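Local coordinates for putative lipoprotein (Bacteroides thetaiotaomicron, PDB 4Q1Z) that is of unknown function but is a putative lipoprotein of the DUF4876 family with two domains, at residues S350-E353 with E354-I358. Residues are numbered along the deposited sequence; the frame is centred on the assembly and turned at random.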
loop_
_atom_site.group_PDB
_atom_site.type_symbol
_atom_site.label_atom_id
_atom_site.label_comp_id
_atom_site.label_asym_id
_atom_site.label_seq_id
_atom_site.Cartn_x
_atom_site.Cartn_y
_atom_site.Cartn_z
ATOM N N SER A 350 11.978 -3.746 -1.731
ATOM C CA SER A 350 12.502 -4.864 -0.947
ATOM C C SER A 350 13.765 -5.347 -1.649
ATOM O O SER A 350 13.699 -5.782 -2.800
ATOM C CB SER A 350 11.465 -5.976 -0.791
ATOM O OG SER A 350 10.669 -5.795 0.371
ATOM N N THR A 351 14.926 -5.173 -1.009
ATOM C CA THR A 351 16.200 -5.562 -1.620
ATOM C C THR A 351 16.833 -6.743 -0.892
ATOM O O THR A 351 16.452 -7.052 0.241
ATOM C CB THR A 351 17.173 -4.363 -1.678
ATOM O OG1 THR A 351 17.344 -3.804 -0.370
ATOM C CG2 THR A 351 16.721 -3.285 -2.658
ATOM N N ASP A 352 17.787 -7.418 -1.550
ATOM C CA ASP A 352 18.519 -8.530 -0.918
ATOM C C ASP A 352 19.756 -7.966 -0.166
ATOM O O ASP A 352 19.935 -6.743 -0.129
ATOM C CB ASP A 352 18.907 -9.634 -1.938
ATOM C CG ASP A 352 19.569 -9.187 -3.233
ATOM O OD1 ASP A 352 20.230 -8.126 -3.231
ATOM O OD2 ASP A 352 19.449 -9.919 -4.245
ATOM N N GLU A 353 20.597 -8.853 0.426
ATOM C CA GLU A 353 21.819 -8.488 1.162
ATOM C C GLU A 353 22.740 -7.609 0.296
ATOM O O GLU A 353 23.255 -6.596 0.778
ATOM C CB GLU A 353 22.570 -9.747 1.639
ATOM C CG GLU A 353 23.458 -9.504 2.859
ATOM C CD GLU A 353 24.404 -10.611 3.305
ATOM O OE1 GLU A 353 24.418 -11.702 2.684
ATOM O OE2 GLU A 353 25.145 -10.373 4.288
ATOM N N GLU A 354 22.880 -7.962 -0.994
ATOM C CA GLU A 354 23.686 -7.248 -1.982
ATOM C C GLU A 354 23.074 -5.891 -2.390
ATOM O O GLU A 354 23.749 -5.095 -3.046
ATOM C CB GLU A 354 23.872 -8.134 -3.221
ATOM C CG GLU A 354 25.180 -7.898 -3.955
ATOM C CD GLU A 354 26.407 -8.006 -3.075
ATOM O OE1 GLU A 354 26.647 -9.105 -2.525
ATOM O OE2 GLU A 354 27.103 -6.979 -2.903
ATOM N N GLY A 355 21.816 -5.646 -2.010
ATOM C CA GLY A 355 21.107 -4.401 -2.303
ATOM C C GLY A 355 20.326 -4.368 -3.602
ATOM O O GLY A 355 19.898 -3.293 -4.031
ATOM N N ASN A 356 20.113 -5.543 -4.223
ATOM C CA ASN A 356 19.364 -5.686 -5.477
ATOM C C ASN A 356 17.847 -5.853 -5.216
ATOM O O ASN A 356 17.476 -6.628 -4.324
ATOM C CB ASN A 356 19.884 -6.889 -6.294
ATOM C CG ASN A 356 21.391 -6.971 -6.443
ATOM O OD1 ASN A 356 22.088 -5.964 -6.643
ATOM N ND2 ASN A 356 21.923 -8.185 -6.351
ATOM N N PRO A 357 16.962 -5.185 -6.007
ATOM C CA PRO A 357 15.504 -5.337 -5.794
ATOM C C PRO A 357 15.011 -6.766 -6.032
ATOM O O PRO A 357 15.285 -7.340 -7.087
ATOM C CB PRO A 357 14.887 -4.380 -6.824
ATOM C CG PRO A 357 15.973 -3.410 -7.144
ATOM C CD PRO A 357 17.236 -4.217 -7.089
ATOM N N ILE A 358 14.295 -7.340 -5.040
ATOM C CA ILE A 358 13.714 -8.681 -5.121
ATOM C C ILE A 358 12.529 -8.605 -6.102
ATOM O O ILE A 358 11.609 -7.823 -5.879
ATOM C CB ILE A 358 13.327 -9.206 -3.707
ATOM C CG1 ILE A 358 14.591 -9.318 -2.813
ATOM C CG2 ILE A 358 12.594 -10.562 -3.804
ATOM C CD1 ILE A 358 14.358 -9.479 -1.331
#
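Asp352 reaches across a sharp reversal of the chain to the backbone of Asn356, adding a side-chain bond to a loop held by three backbone ones: Asp352 OD1 accepts the backbone N-H of Asn356 at 2.8 Å, met from above the carboxylate plane rather than within it. The side chain can reach there because CG sits between the backbone N and the carbonyl carbon (chi1 48°), which folds the carboxylate back over the turn. Asp352 OD1 also lies 3.3 Å from Asn356 CB, whereas OD2 stays farther off, and the Asn356 amide plane is turned 74° from that of the carboxylate. Replacing Asp352 by an alanine would probably leave the amide N-H of Asn356 without its acceptor and let the turn flex more freely. The backbone itself forms a type I beta turn from Asp352 to Gly355 with a G1 beta bulge, closed by Gly355 N to Asp352 O, with the donor well above the carbonyl plane; Gly355, the bulge glycine, adopts positive phi, where any side chain would collide with the carbonyl oxygen of Glu354. Beyond the turn, the arms belong to a loop between strands 344-347 and 359-360, with a single beta bridge pairing Thr351 and Pro357. Asp352 N donates to Asn356 O at 2.9 Å, and Ile358 N meets Ser350 O almost straight (172°), in the carbonyl plane. This base is the close-packed end: Ile358 CD1 lies 3.6 Å from Thr351 O, and the side chains of Ile358 and buried Ser350 both touch Leu103 of strand 95-105, while Ser350 also bonds through its backbone to Ile367. Thr351 CG2 lies 3.5 Å from Gly355 O. The tip is loose by comparison, with the exposed Glu353 extending its chain away from the turn and Glu354, also exposed, bending at chi2 as it leads away.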